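Local coordinates for protein sphingomyelinase C (Streptomyces griseocarneus, PDB 7CNE) that belongs to the endonuclease/exonuclease/phosphatase family and has the DNase I-like fold of packed beta-sheets flanked by helices, at residues Asp166-Arg169 with Gln170-Ile174; Asn182-Ala185 with Asp186-Val189; Asp175-Leu178 with Asp179-Ile183. All blocks are in the same frame, centred on the assembly; numbering follows the deposited sequence.

Contact 1: residues Asp166-Arg169 with Gln170-Ile174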
loop_
_atom_site.group_PDB
_atom_site.type_symbol
_atom_site.label_atom_id
_atom_site.label_comp_id
_atom_site.label_asym_id
_atom_site.label_seq_id
_atom_site.Cartn_x
_atom_site.Cartn_y
_atom_site.Cartn_z
ATOM N N ASP A 166 15.809 -2.455 8.155
ATOM C CA ASP A 166 14.870 -1.394 8.486
ATOM C C ASP A 166 13.424 -1.821 8.256
ATOM O O ASP A 166 12.545 -1.418 9.025
ATOM C CB ASP A 166 15.210 -0.124 7.707
ATOM C CG ASP A 166 16.392 0.606 8.310
ATOM O OD1 ASP A 166 16.744 0.287 9.464
ATOM O OD2 ASP A 166 16.968 1.482 7.646
ATOM N N ARG A 167 13.149 -2.647 7.236
ATOM C CA ARG A 167 11.806 -3.219 7.127
ATOM C C ARG A 167 11.435 -3.964 8.400
ATOM O O ARG A 167 10.306 -3.849 8.894
ATOM C CB ARG A 167 11.703 -4.167 5.923
ATOM C CG ARG A 167 11.574 -3.480 4.569
ATOM C CD ARG A 167 11.125 -4.436 3.474
ATOM N NE ARG A 167 12.148 -5.406 3.082
ATOM C CZ ARG A 167 13.096 -5.186 2.176
ATOM N NH1 ARG A 167 13.191 -4.003 1.562
ATOM N NH2 ARG A 167 13.956 -6.157 1.882
ATOM N N SER A 168 12.368 -4.755 8.938
ATOM C CA SER A 168 12.085 -5.484 10.168
ATOM C C SER A 168 11.682 -4.526 11.281
ATOM O O SER A 168 10.682 -4.744 11.970
ATOM C CB SER A 168 13.306 -6.314 10.578
ATOM O OG SER A 168 13.107 -6.941 11.832
ATOM N N ARG A 169 12.445 -3.440 11.455
ATOM C CA ARG A 169 12.099 -2.455 12.476
ATOM C C ARG A 169 10.764 -1.777 12.169
ATOM O O ARG A 169 9.996 -1.461 13.087
ATOM C CB ARG A 169 13.219 -1.417 12.606
ATOM C CG ARG A 169 14.494 -1.971 13.282
ATOM C CD ARG A 169 15.781 -1.320 12.751
ATOM N NE ARG A 169 16.964 -1.806 13.476
ATOM C CZ ARG A 169 17.555 -2.980 13.247
ATOM N NH1 ARG A 169 17.089 -3.798 12.303
ATOM N NH2 ARG A 169 18.624 -3.341 13.953
ATOM N N GLN A 170 10.469 -1.537 10.887
ATOM C CA GLN A 170 9.183 -0.923 10.543
ATOM C C GLN A 170 8.017 -1.830 10.920
ATOM O O GLN A 170 7.017 -1.369 11.485
ATOM C CB GLN A 170 9.137 -0.580 9.052
ATOM C CG GLN A 170 10.110 0.562 8.661
ATOM C CD GLN A 170 10.095 0.877 7.171
ATOM O OE1 GLN A 170 9.490 0.148 6.375
ATOM N NE2 GLN A 170 10.756 1.972 6.785
ATOM N N PHE A 171 8.128 -3.127 10.618
ATOM C CA PHE A 171 7.067 -4.056 11.000
ATOM C C PHE A 171 6.926 -4.132 12.518
ATOM O O PHE A 171 5.807 -4.197 13.044
ATOM C CB PHE A 171 7.338 -5.453 10.425
ATOM C CG PHE A 171 7.443 -5.499 8.919
ATOM C CD1 PHE A 171 6.555 -4.786 8.118
ATOM C CD2 PHE A 171 8.429 -6.281 8.304
ATOM C CE1 PHE A 171 6.646 -4.841 6.708
ATOM C CE2 PHE A 171 8.531 -6.344 6.904
ATOM C CZ PHE A 171 7.634 -5.612 6.105
ATOM N N ARG A 172 8.051 -4.118 13.246
ATOM C CA ARG A 172 7.951 -4.156 14.710
ATOM C C ARG A 172 7.415 -2.843 15.275
ATOM O O ARG A 172 6.734 -2.848 16.310
ATOM C CB ARG A 172 9.306 -4.508 15.333
ATOM C CG ARG A 172 9.697 -5.965 15.086
ATOM C CD ARG A 172 10.891 -6.420 15.929
ATOM N NE ARG A 172 11.511 -7.602 15.345
ATOM C CZ ARG A 172 12.683 -8.108 15.711
ATOM N NH1 ARG A 172 13.402 -7.532 16.677
ATOM N NH2 ARG A 172 13.140 -9.193 15.092
ATOM N N GLN A 173 7.686 -1.717 14.615
ATOM C CA GLN A 173 7.094 -0.459 15.059
ATOM C C GLN A 173 5.576 -0.494 14.925
ATOM O O GLN A 173 4.852 0.004 15.797
ATOM C CB GLN A 173 7.673 0.719 14.267
ATOM C CG GLN A 173 7.159 2.082 14.784
ATOM C CD GLN A 173 7.575 3.278 13.924
ATOM O OE1 GLN A 173 8.436 3.171 13.051
ATOM N NE2 GLN A 173 6.964 4.427 14.184
ATOM N N ILE A 174 5.079 -1.070 13.826
ATOM C CA ILE A 174 3.641 -1.236 13.633
ATOM C C ILE A 174 3.078 -2.154 14.709
ATOM O O ILE A 174 2.054 -1.856 15.338
ATOM C CB ILE A 174 3.358 -1.777 12.219
ATOM C CG1 ILE A 174 3.626 -0.699 11.167
ATOM C CG2 ILE A 174 1.911 -2.336 12.103
ATOM C CD1 ILE A 174 3.760 -1.247 9.772
#
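Helix 162-180 crosses over between strands 142-150 and 188-192 in a beta-alpha-beta unit, and Asp166-Ile174 form about two and a half turns of it. The backbone is held by four i to i+4 hydrogen bonds. Gln170 N donates to Asp166 O at 2.8 Å, and Phe171 N donates to Arg167 O at 2.9 Å with an N-H...O angle of 167°. Arg172 N binds Ser168 O, and Gln173 N binds Arg169 O.

The carbonyl of Arg167 also meets the Phe171 ring. Its oxygen lies 3.1 Å above the ring plane, offset toward the rim near CD2. The ring is there because its CG stands beside the backbone N and anti to the carbonyl carbon (chi1 -59°). Its CE2 also touches Arg167 CB at 4.0 Å. Beyond the contact the ring packs on Met207 and Asp210 of helix 203-211.

Gln170 starts with its CG only 3.2 Å from Asp166 O, then runs out extended to Gln152 N and Asp120 O. Ser168 OG lies over one face of the Arg172 guanidinium, 3.9 Å from its NE. Both groups turn to the same carboxylate: OG hydrogen-bonds to Asp210 and NE forms a salt bridge with it. Arg167 NE forms a salt bridge with Glu203.

The polar ends on this part of the helix thus work mainly outward. The backbone bonds hold the helix, while Arg167, Ser168 and Arg172 link it to Glu203 and Asp210 of helix 203-211. The amide of buried Gln170 is satisfied by loop backbone at both its oxygen and its nitrogen.

Contact 2: residues Asn182-Ala185 with Asp186-Val189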
loop_
_atom_site.group_PDB
_atom_site.type_symbol
_atom_site.label_atom_id
_atom_site.label_comp_id
_atom_site.label_asym_id
_atom_site.label_seq_id
_atom_site.Cartn_x
_atom_site.Cartn_y
_atom_site.Cartn_z
ATOM N N ASN A 182 -4.117 -1.658 22.689
ATOM C CA ASN A 182 -4.890 -2.654 23.440
ATOM C C ASN A 182 -6.207 -2.981 22.736
ATOM O O ASN A 182 -7.295 -2.892 23.313
ATOM C CB ASN A 182 -5.137 -2.179 24.878
ATOM C CG ASN A 182 -3.856 -2.099 25.692
ATOM O OD1 ASN A 182 -3.019 -3.009 25.664
ATOM N ND2 ASN A 182 -3.693 -1.004 26.416
ATOM N N ILE A 183 -6.101 -3.363 21.471
ATOM C CA ILE A 183 -7.293 -3.648 20.664
ATOM C C ILE A 183 -7.946 -4.935 21.163
ATOM O O ILE A 183 -7.257 -5.959 21.301
ATOM C CB ILE A 183 -6.914 -3.763 19.185
ATOM C CG1 ILE A 183 -6.298 -2.448 18.699
ATOM C CG2 ILE A 183 -8.142 -4.168 18.333
ATOM C CD1 ILE A 183 -5.645 -2.552 17.326
ATOM N N PRO A 184 -9.256 -4.944 21.414
ATOM C CA PRO A 184 -9.922 -6.189 21.831
ATOM C C PRO A 184 -9.698 -7.321 20.832
ATOM O O PRO A 184 -9.748 -7.123 19.615
ATOM C CB PRO A 184 -11.403 -5.794 21.903
ATOM C CG PRO A 184 -11.425 -4.308 22.007
ATOM C CD PRO A 184 -10.191 -3.813 21.296
ATOM N N ALA A 185 -9.470 -8.526 21.362
ATOM C CA ALA A 185 -9.157 -9.667 20.503
ATOM C C ALA A 185 -10.311 -10.014 19.572
ATOM O O ALA A 185 -10.092 -10.594 18.503
ATOM C CB ALA A 185 -8.782 -10.879 21.355
ATOM N N ASP A 186 -11.539 -9.666 19.945
ATOM C CA ASP A 186 -12.690 -9.964 19.106
ATOM C C ASP A 186 -12.850 -8.984 17.947
ATOM O O ASP A 186 -13.797 -9.127 17.169
ATOM C CB ASP A 186 -13.964 -9.975 19.954
ATOM C CG ASP A 186 -14.397 -8.584 20.353
ATOM O OD1 ASP A 186 -13.677 -7.938 21.132
ATOM O OD2 ASP A 186 -15.443 -8.114 19.859
ATOM N N GLU A 187 -11.955 -8.003 17.809
ATOM C CA GLU A 187 -11.985 -7.052 16.705
ATOM C C GLU A 187 -10.844 -7.338 15.734
ATOM O O GLU A 187 -9.711 -7.601 16.156
ATOM C CB GLU A 187 -11.898 -5.615 17.239
ATOM C CG GLU A 187 -13.119 -5.255 18.074
ATOM C CD GLU A 187 -13.075 -3.860 18.672
ATOM O OE1 GLU A 187 -14.052 -3.522 19.366
ATOM O OE2 GLU A 187 -12.088 -3.107 18.458
ATOM N N GLN A 188 -11.154 -7.299 14.435
ATOM C CA GLN A 188 -10.170 -7.608 13.398
ATOM C C GLN A 188 -9.127 -6.507 13.272
ATOM O O GLN A 188 -9.439 -5.316 13.364
ATOM C CB GLN A 188 -10.830 -7.765 12.031
ATOM C CG GLN A 188 -11.727 -8.926 11.841
ATOM C CD GLN A 188 -12.467 -8.797 10.531
ATOM O OE1 GLN A 188 -11.888 -8.978 9.456
ATOM N NE2 GLN A 188 -13.733 -8.429 10.609
ATOM N N VAL A 189 -7.892 -6.914 12.995
ATOM C CA VAL A 189 -6.782 -5.997 12.760
ATOM C C VAL A 189 -6.035 -6.500 11.531
ATOM O O VAL A 189 -5.448 -7.584 11.566
ATOM C CB VAL A 189 -5.826 -5.895 13.952
ATOM C CG1 VAL A 189 -4.799 -4.784 13.673
ATOM C CG2 VAL A 189 -6.603 -5.650 15.252
#
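Asp186 and Glu187 fold back on Pro184 in the type I beta turn that runs from Pro184 to Glu187 and leads into strand 188-192. Asp186 is the third residue of the turn. Its CG sits between the backbone N and the carbonyl carbon (chi1 74°), which brings Asp186 OD1 back against Pro184 CB, at 3.2 Å.

Glu187 closes the turn. Its N donates to Pro184 O at 3.0 Å, with an N-H...O angle of 161°. The donor stands well above the carbonyl plane, 51° out of it. The side chain of Glu187 is extended beyond CG and crosses the proline ring at a slant. Its OE2 is 3.5 Å from Pro184 CD, and its CD is 3.7 Å from Pro184 CG. The carboxylate therefore rests against the CG-CD side of the ring. OE2 also comes near Ile183 CG2, at 4.1 Å. The polar partner of OE2 is His145 NE2, so the packing on proline leaves this oxygen still hydrogen-bonded.

Gln188 NE2 binds Pro8 O. Val189 turns back toward the loop. Its CG2 meets Ile183 tip to tip, with Ile183 CG2 at 3.7 Å and Ile183 CD1 at 3.8 Å. This small apolar contact joins the residue after Asn182 to the start of the strand.

The loop joins the end of helix 162-180 to strand 188-192 at the surface. Val189 touches Leu178 of the helix, and both Ile183 and Val189 touch His145 of strand 142-150. Ala185 shares a backbone hydrogen bond with Ala256, and Glu187 O is hydrogen-bonded to the side-chain ND1 of His255.

Contact 3: residues Asp175-Leu178 with Asp179-Ile183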
loop_
_atom_site.group_PDB
_atom_site.type_symbol
_atom_site.label_atom_id
_atom_site.label_comp_id
_atom_site.label_asym_id
_atom_site.label_seq_id
_atom_site.Cartn_x
_atom_site.Cartn_y
_atom_site.Cartn_z
ATOM N N ASP A 175 3.751 -3.284 14.941
ATOM C CA ASP A 175 3.341 -4.211 15.994
ATOM C C ASP A 175 3.274 -3.518 17.352
ATOM O O ASP A 175 2.308 -3.692 18.109
ATOM C CB ASP A 175 4.307 -5.402 16.033
ATOM C CG ASP A 175 4.076 -6.316 17.232
ATOM O OD1 ASP A 175 2.947 -6.831 17.404
ATOM O OD2 ASP A 175 5.039 -6.506 18.007
ATOM N N ALA A 176 4.292 -2.717 17.679
ATOM C CA ALA A 176 4.299 -2.055 18.979
ATOM C C ALA A 176 3.183 -1.022 19.068
ATOM O O ALA A 176 2.522 -0.892 20.109
ATOM C CB ALA A 176 5.669 -1.421 19.234
ATOM N N PHE A 177 2.944 -0.295 17.975
ATOM C CA PHE A 177 1.832 0.653 17.926
ATOM C C PHE A 177 0.499 -0.051 18.178
ATOM O O PHE A 177 -0.331 0.419 18.968
ATOM C CB PHE A 177 1.835 1.370 16.566
ATOM C CG PHE A 177 0.635 2.263 16.339
ATOM C CD1 PHE A 177 0.686 3.604 16.670
ATOM C CD2 PHE A 177 -0.534 1.756 15.787
ATOM C CE1 PHE A 177 -0.413 4.433 16.471
ATOM C CE2 PHE A 177 -1.649 2.576 15.585
ATOM C CZ PHE A 177 -1.587 3.914 15.922
ATOM N N LEU A 178 0.271 -1.183 17.507
ATOM C CA LEU A 178 -1.017 -1.856 17.645
ATOM C C LEU A 178 -1.185 -2.441 19.042
ATOM O O LEU A 178 -2.287 -2.422 19.600
ATOM C CB LEU A 178 -1.146 -2.944 16.582
ATOM C CG LEU A 178 -1.293 -2.368 15.172
ATOM C CD1 LEU A 178 -1.144 -3.480 14.150
ATOM C CD2 LEU A 178 -2.649 -1.658 15.004
ATOM N N ASP A 179 -0.103 -2.967 19.615
ATOM C CA ASP A 179 -0.165 -3.531 20.961
ATOM C C ASP A 179 -0.548 -2.471 21.991
ATOM O O ASP A 179 -1.398 -2.709 22.862
ATOM C CB ASP A 179 1.183 -4.173 21.294
ATOM C CG ASP A 179 1.155 -4.928 22.604
ATOM O OD1 ASP A 179 1.816 -4.476 23.558
ATOM O OD2 ASP A 179 0.430 -5.944 22.688
ATOM N N ALA A 180 0.056 -1.283 21.888
ATOM C CA ALA A 180 -0.223 -0.186 22.805
ATOM C C ALA A 180 -1.656 0.316 22.699
ATOM O O ALA A 180 -2.158 0.917 23.653
ATOM C CB ALA A 180 0.758 0.962 22.554
ATOM N N LYS A 181 -2.327 0.082 21.567
ATOM C CA LYS A 181 -3.739 0.422 21.442
ATOM C C LYS A 181 -4.639 -0.518 22.239
ATOM O O LYS A 181 -5.821 -0.205 22.423
ATOM C CB LYS A 181 -4.157 0.392 19.964
ATOM C CG LYS A 181 -3.683 1.587 19.126
ATOM C CD LYS A 181 -4.404 2.873 19.521
ATOM C CE LYS A 181 -3.869 4.083 18.747
ATOM N NZ LYS A 181 -4.598 5.335 19.139
ATOM N N ASN A 182 -4.117 -1.658 22.689
ATOM C CA ASN A 182 -4.890 -2.654 23.440
ATOM C C ASN A 182 -6.207 -2.981 22.736
ATOM O O ASN A 182 -7.295 -2.892 23.313
ATOM C CB ASN A 182 -5.137 -2.179 24.878
ATOM C CG ASN A 182 -3.856 -2.099 25.692
ATOM O OD1 ASN A 182 -3.019 -3.009 25.664
ATOM N ND2 ASN A 182 -3.693 -1.004 26.416
ATOM N N ILE A 183 -6.101 -3.363 21.471
ATOM C CA ILE A 183 -7.293 -3.648 20.664
ATOM C C ILE A 183 -7.946 -4.935 21.163
ATOM O O ILE A 183 -7.257 -5.959 21.301
ATOM C CB ILE A 183 -6.914 -3.763 19.185
ATOM C CG1 ILE A 183 -6.298 -2.448 18.699
ATOM C CG2 ILE A 183 -8.142 -4.168 18.333
ATOM C CD1 ILE A 183 -5.645 -2.552 17.326
HETATM O O HOH W 1 -3.548 -4.506 20.773
#
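Asp179 N donates to Asp175 O at 2.9 Å, and Ala180 N donates to Ala176 O at 3.1 Å. These are regular i to i+4 bonds in the last part of helix 162-180. The next amide is shared. Lys181 N reaches Phe177 O at 3.3 Å and makes a second, weak bond to Leu178 O. Asn182 then leaves helical angles with a positive phi of 49°, and its N turns back to Asp179 O.

A water takes over where the helical bonding stops. It donates to Leu178 O at 2.7 Å and accepts from Ile183 N at 2.9 Å. It thus bridges the last turn to the loop and serves backbone groups on both sides.

The side-chain packing lies outside this polar frame. Phe177 has its CG anti to the backbone N (chi1 173°), which sends the ring along the helix toward Lys181. The Lys181 chain bends at chi2 and then straightens. Its CE meets Phe177 CZ at 3.6 Å, approaching the ring obliquely. The aliphatic part makes this contact, while NZ goes on to a salt bridge with Glu114. Leu178 reaches the loop through CD2, which touches Ile183 CD1 at 3.9 Å as the two chains pass at a slant. Asp175 directs OD1 to Arg252 in another salt bridge.

The end of the helix lies on the sheet that contains strands 110-117, 131-139 and 142-150. Phe177 makes edge-to-face ring contacts with Tyr134 and Phe132 of strand 131-139 and also touches Val116 of strand 110-117. Leu178 packs on Tyr134 and on Val147 of strand 142-150, while Ile183 reaches Tyr134.

How the contacts relate
Contact 1 lies within helix 162-180, and contact 3 covers its end and the first loop residues; their centres are 13 Å apart. Contact 2 follows them where the chain turns back into strand 188-192. It shares Asn182 and Ile183 with contact 3, and their centres are 10 Å apart. The two also pack directly, Val189 CG1 lying 3.9 Å from Leu178 CD1. Contacts 1 and 2 do not touch; their nearest atoms are about 7 Å apart. Together the three follow the helix, loop and strand that complete the crossover. A bound EPE lies near contact 1, about 6 Å from the Gln170 side chain; it probably comes from the crystallisation liquor.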